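Local coordinates for repeat Five Residue (Rfr) protein or pentapeptide repeat protein (Cyanothece, PDB 2O6W) that is of unknown function but folds into a right-handed quadrilateral beta helix built from tandem pentapeptide repeats, at residues A[107-112]-A[127-132]; A[14-19]-A[55-60]. One frame throughout, in Å; residues are numbered along the deposited sequence.

Interaction 1: A[107-112]-A[127-132]; sequences NLENAN and ILTGVN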
loop_
_atom_site.group_PDB
_atom_site.type_symbol
_atom_site.label_atom_id
_atom_site.label_comp_id
_atom_site.label_asym_id
_atom_site.label_seq_id
_atom_site.Cartn_x
_atom_site.Cartn_y
_atom_site.Cartn_z
ATOM N N ASN A 107 5.609 -8.482 3.441
ATOM C CA ASN A 107 5.860 -9.208 2.216
ATOM C C ASN A 107 5.481 -8.323 1.026
ATOM O O ASN A 107 4.304 -8.028 0.827
ATOM C CB ASN A 107 5.054 -10.506 2.214
ATOM C CG ASN A 107 5.141 -11.244 0.897
ATOM O OD1 ASN A 107 6.158 -11.186 0.208
ATOM N ND2 ASN A 107 4.078 -11.961 0.547
ATOM N N LEU A 108 6.477 -7.881 0.253
ATOM C CA LEU A 108 6.210 -7.040 -0.921
ATOM C C LEU A 108 6.616 -7.723 -2.223
ATOM O O LEU A 108 6.844 -7.059 -3.228
ATOM C CB LEU A 108 6.938 -5.689 -0.833
ATOM C CG LEU A 108 6.587 -4.755 0.327
ATOM C CD1 LEU A 108 7.407 -5.174 1.536
ATOM C CD2 LEU A 108 6.893 -3.310 -0.020
ATOM N N GLU A 109 6.682 -9.047 -2.210
ATOM C CA GLU A 109 7.089 -9.789 -3.394
ATOM C C GLU A 109 6.349 -9.419 -4.682
ATOM O O GLU A 109 5.118 -9.376 -4.730
ATOM C CB GLU A 109 6.977 -11.290 -3.128
ATOM C CG GLU A 109 7.468 -12.157 -4.277
ATOM C CD GLU A 109 7.838 -13.570 -3.842
ATOM O OE1 GLU A 109 7.032 -14.210 -3.127
ATOM O OE2 GLU A 109 8.931 -14.042 -4.229
ATOM N N ASN A 110 7.128 -9.149 -5.722
ATOM C CA ASN A 110 6.604 -8.783 -7.033
ATOM C C ASN A 110 5.704 -7.559 -7.019
ATOM O O ASN A 110 4.895 -7.354 -7.925
ATOM C CB ASN A 110 5.861 -9.960 -7.637
ATOM C CG ASN A 110 6.764 -11.141 -7.860
ATOM O OD1 ASN A 110 7.899 -10.981 -8.305
ATOM N ND2 ASN A 110 6.272 -12.333 -7.556
ATOM N N ALA A 111 5.846 -6.748 -5.983
ATOM C CA ALA A 111 5.061 -5.538 -5.864
ATOM C C ALA A 111 5.670 -4.489 -6.788
ATOM O O ALA A 111 6.854 -4.546 -7.105
ATOM C CB ALA A 111 5.090 -5.047 -4.423
ATOM N N ASN A 112 4.865 -3.538 -7.239
ATOM C CA ASN A 112 5.392 -2.473 -8.089
ATOM C C ASN A 112 5.529 -1.212 -7.214
ATOM O O ASN A 112 4.541 -0.708 -6.689
ATOM C CB ASN A 112 4.447 -2.238 -9.278
ATOM C CG ASN A 112 4.817 -1.001 -10.088
ATOM O OD1 ASN A 112 5.974 -0.576 -10.101
ATOM N ND2 ASN A 112 3.836 -0.429 -10.778
ATOM N N ILE A 127 10.429 -8.615 2.809
ATOM C CA ILE A 127 10.906 -9.304 1.618
ATOM C C ILE A 127 10.546 -8.492 0.363
ATOM O O ILE A 127 9.375 -8.242 0.090
ATOM C CB ILE A 127 10.374 -10.804 1.563
ATOM C CG1 ILE A 127 9.396 -11.007 0.416
ATOM C CG2 ILE A 127 9.761 -11.208 2.901
ATOM C CD1 ILE A 127 10.074 -11.422 -0.855
ATOM N N LEU A 128 11.564 -8.052 -0.383
ATOM C CA LEU A 128 11.317 -7.253 -1.585
ATOM C C LEU A 128 11.718 -7.899 -2.914
ATOM O O LEU A 128 12.029 -7.213 -3.883
ATOM C CB LEU A 128 11.982 -5.873 -1.457
ATOM C CG LEU A 128 11.508 -5.043 -0.259
ATOM C CD1 LEU A 128 12.418 -5.330 0.920
ATOM C CD2 LEU A 128 11.541 -3.558 -0.579
ATOM N N THR A 129 11.672 -9.223 -2.953
ATOM C CA THR A 129 12.007 -9.992 -4.143
ATOM C C THR A 129 11.141 -9.632 -5.353
ATOM O O THR A 129 9.919 -9.549 -5.246
ATOM C CB THR A 129 11.828 -11.488 -3.873
ATOM O OG1 THR A 129 12.543 -11.843 -2.688
ATOM C CG2 THR A 129 12.338 -12.306 -5.038
ATOM N N GLY A 130 11.784 -9.441 -6.503
ATOM C CA GLY A 130 11.067 -9.110 -7.724
ATOM C C GLY A 130 10.385 -7.752 -7.742
ATOM O O GLY A 130 9.562 -7.483 -8.613
ATOM N N VAL A 131 10.723 -6.890 -6.793
ATOM C CA VAL A 131 10.114 -5.571 -6.727
ATOM C C VAL A 131 10.653 -4.589 -7.768
ATOM O O VAL A 131 11.854 -4.560 -8.049
ATOM C CB VAL A 131 10.307 -4.942 -5.334
ATOM C CG1 VAL A 131 9.904 -3.485 -5.365
ATOM C CG2 VAL A 131 9.471 -5.690 -4.304
ATOM N N ASN A 132 9.758 -3.789 -8.344
ATOM C CA ASN A 132 10.156 -2.780 -9.326
ATOM C C ASN A 132 10.538 -1.513 -8.550
ATOM O O ASN A 132 9.671 -0.812 -8.034
ATOM C CB ASN A 132 9.002 -2.493 -10.301
ATOM C CG ASN A 132 9.317 -1.354 -11.271
ATOM O OD1 ASN A 132 10.482 -1.018 -11.497
ATOM N ND2 ASN A 132 8.280 -0.770 -11.855
HETATM O O HOH W 1 11.409 -14.324 -2.093
HETATM O O HOH W 2 8.307 -8.922 -10.812
#
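The type II turns begun by Leu108 and Leu128 lie one above the other as equivalent positions of successive coils of the pentapeptide-repeat beta helix, twenty residues apart. The backbones run in the same sense and are joined mainly by main-chain bonds: Leu108 N donates to Ile127 O at 2.9 Å, Asn110 N to Thr129 O at a nearly straight 171°, and Asn132 N to Ala111 O. At the turn tips, Asn110 and Gly130 have positive phi, a backbone shape that glycine adopts easily and asparagine tolerates well.

Past the turn, Asn112 and Asn132 lie side by side with amide planes 10° apart. Asn132 ND2 reaches Asn112 OD1 at 2.9 Å from above the carbonyl plane, and the bond is bent to 133°. That same oxygen also accepts from Gln114 N, so it serves both its own coil and the next. Before the turn, Asn107 holds its CG anti to the backbone N, and its OD1 takes Glu109 N in an Asx turn, while Ile127 CD1 lies beside Glu109 CB at 3.8 Å.

Inside, Leu108 CB and Ala111 CB meet Val131 CG2 at 4.3 and 4.4 Å; alanine and valine are both apolar and small enough for the inward-facing position between coils. Outside, one water joins Glu109 OE2 to Thr129 OG1, and another joins Asn110 OD1 to Gly130 O. The chemistry thus divides by side: apolar packing within, a mainly polar, partly hydrated outer face on which Ile127 also packs, and backbone bonds setting the spacing of the coils.

Interaction 2: A[14-19]-A[55-60]; sequences ECVGCN and PVDLTR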
loop_
_atom_site.group_PDB
_atom_site.type_symbol
_atom_site.label_atom_id
_atom_site.label_comp_id
_atom_site.label_asym_id
_atom_site.label_seq_id
_atom_site.Cartn_x
_atom_site.Cartn_y
_atom_site.Cartn_z
ATOM N N GLU A 14 -10.777 7.355 2.591
ATOM C CA GLU A 14 -9.817 7.576 3.667
ATOM C C GLU A 14 -10.116 6.699 4.874
ATOM O O GLU A 14 -11.173 6.080 4.966
ATOM C CB GLU A 14 -9.821 9.047 4.100
ATOM C CG GLU A 14 -11.096 9.489 4.827
ATOM C CD GLU A 14 -11.096 9.151 6.318
ATOM O OE1 GLU A 14 -12.196 8.988 6.894
ATOM O OE2 GLU A 14 -10.000 9.064 6.914
ATOM N N CYS A 15 -9.157 6.651 5.789
ATOM C CA CYS A 15 -9.283 5.895 7.024
ATOM C C CYS A 15 -8.053 6.180 7.876
ATOM O O CYS A 15 -7.385 5.270 8.361
ATOM C CB CYS A 15 -9.399 4.397 6.743
ATOM S SG CYS A 15 -10.548 3.572 7.895
ATOM N N VAL A 16 -7.765 7.467 8.042
ATOM C CA VAL A 16 -6.626 7.924 8.824
ATOM C C VAL A 16 -6.691 7.387 10.251
ATOM O O VAL A 16 -7.728 7.478 10.910
ATOM C CB VAL A 16 -6.579 9.480 8.859
ATOM C CG1 VAL A 16 -5.411 9.965 9.716
ATOM C CG2 VAL A 16 -6.448 10.024 7.440
ATOM N N GLY A 17 -5.580 6.815 10.712
ATOM C CA GLY A 17 -5.503 6.280 12.060
ATOM C C GLY A 17 -6.379 5.079 12.378
ATOM O O GLY A 17 -6.398 4.627 13.517
ATOM N N CYS A 18 -7.101 4.561 11.389
ATOM C CA CYS A 18 -7.973 3.412 11.611
ATOM C C CYS A 18 -7.175 2.181 12.046
ATOM O O CYS A 18 -5.986 2.059 11.753
ATOM C CB CYS A 18 -8.751 3.060 10.328
ATOM S SG CYS A 18 -9.991 4.272 9.736
ATOM N N ASN A 19 -7.838 1.282 12.759
ATOM C CA ASN A 19 -7.221 0.042 13.185
ATOM C C ASN A 19 -7.783 -1.040 12.281
ATOM O O ASN A 19 -8.929 -1.460 12.433
ATOM C CB ASN A 19 -7.537 -0.242 14.653
ATOM C CG ASN A 19 -6.716 0.629 15.594
ATOM O OD1 ASN A 19 -5.479 0.590 15.569
ATOM N ND2 ASN A 19 -7.395 1.427 16.421
ATOM N N PRO A 55 -6.440 10.606 -3.884
ATOM C CA PRO A 55 -5.782 9.376 -3.438
ATOM C C PRO A 55 -6.303 8.948 -2.062
ATOM O O PRO A 55 -6.603 9.790 -1.218
ATOM C CB PRO A 55 -4.306 9.770 -3.415
ATOM C CG PRO A 55 -4.359 11.212 -3.050
ATOM C CD PRO A 55 -5.496 11.736 -3.890
ATOM N N VAL A 56 -6.423 7.641 -1.850
ATOM C CA VAL A 56 -6.906 7.129 -0.577
ATOM C C VAL A 56 -5.912 7.506 0.519
ATOM O O VAL A 56 -4.705 7.331 0.361
ATOM C CB VAL A 56 -7.086 5.601 -0.641
ATOM C CG1 VAL A 56 -7.502 5.058 0.713
ATOM C CG2 VAL A 56 -8.131 5.255 -1.697
ATOM N N ASP A 57 -6.423 8.033 1.624
ATOM C CA ASP A 57 -5.567 8.459 2.722
ATOM C C ASP A 57 -5.599 7.482 3.902
ATOM O O ASP A 57 -6.610 7.360 4.603
ATOM C CB ASP A 57 -5.987 9.853 3.191
ATOM C CG ASP A 57 -4.908 10.546 3.984
ATOM O OD1 ASP A 57 -4.207 9.863 4.764
ATOM O OD2 ASP A 57 -4.762 11.786 3.845
ATOM N N LEU A 58 -4.480 6.800 4.118
ATOM C CA LEU A 58 -4.365 5.834 5.203
ATOM C C LEU A 58 -3.226 6.194 6.157
ATOM O O LEU A 58 -2.536 5.318 6.687
ATOM C CB LEU A 58 -4.165 4.425 4.625
ATOM C CG LEU A 58 -5.386 3.803 3.922
ATOM C CD1 LEU A 58 -4.979 2.546 3.162
ATOM C CD2 LEU A 58 -6.456 3.471 4.957
ATOM N N THR A 59 -3.050 7.495 6.368
ATOM C CA THR A 59 -2.025 8.026 7.257
ATOM C C THR A 59 -2.210 7.456 8.648
ATOM O O THR A 59 -3.331 7.410 9.162
ATOM C CB THR A 59 -2.121 9.569 7.377
ATOM O OG1 THR A 59 -1.859 10.169 6.105
ATOM C CG2 THR A 59 -1.127 10.094 8.415
ATOM N N ARG A 60 -1.098 7.045 9.250
ATOM C CA ARG A 60 -1.073 6.478 10.594
ATOM C C ARG A 60 -1.989 5.270 10.798
ATOM O O ARG A 60 -2.276 4.890 11.933
ATOM C CB ARG A 60 -1.409 7.558 11.626
ATOM C CG ARG A 60 -0.411 8.730 11.685
ATOM C CD ARG A 60 -0.720 9.675 12.851
ATOM N NE ARG A 60 -2.113 10.118 12.822
ATOM C CZ ARG A 60 -2.569 11.099 12.048
ATOM N NH1 ARG A 60 -1.739 11.752 11.241
ATOM N NH2 ARG A 60 -3.857 11.414 12.067
#
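Asp57 OD1 is gripped twice from its own segment, by Thr59 OG1 at 2.7 Å on the syn lone pair and by Thr59 N at 3.1 Å, which closes an Asx turn. Val16 lies across this carboxylate, its CG2 3.5 Å from Asp57 OD1. The other branch, CG1, anti to the backbone N (chi1 178°), lies beside Thr59 O and obliquely against the Arg60 guanidinium.

Two main-chain bonds join the segments, Cys15 N to Asp57 O at 2.9 Å and Gly17 N to Thr59 O at 2.8 Å. Gly17 suits its place in the type II turn from Cys15 to Cys18, where phi is positive, and the Cys15–Cys18 disulfide ties the two ends of that turn together. On the inner side, Cys15 CB packs on Leu58 CD2 at 3.6 Å. Glu14 folds back so that its OE2 accepts from Val16 N, while its OE1 forms a salt bridge with Arg8, a partner likely to stabilise its negative charge.

Helix 2-10 covers the end of the coil here: Asn5 meets Cys15 and Cys18, and Leu9 meets Val56. From the following coil, Ile76 and Leu78 pack against Leu58, placing the contact between the N-terminal helix and the body of the beta helix.

How the interactions relate
From the N terminus, the chain leaves helix 2-10 and enters 14-19, which meets 55-60 only after a long excursion of 35 residues, partly unmodelled; interaction 2 therefore closes an irregular loop and seats the N-terminal segment on the coil that begins with 55-60. The chain then winds on through further coils to 107-112, and one circuit later 127-132 stacks on it, so interaction 1 closes a regular loop with 14 intervening residues. The two loops follow in series, neither enclosing nor crossing the other. The centres of the two contacts lie about 23 Å apart, on opposite sides of the chain's centre: one joins the N-terminal segment to the beta helix, the other joins coils towards its C-terminal end.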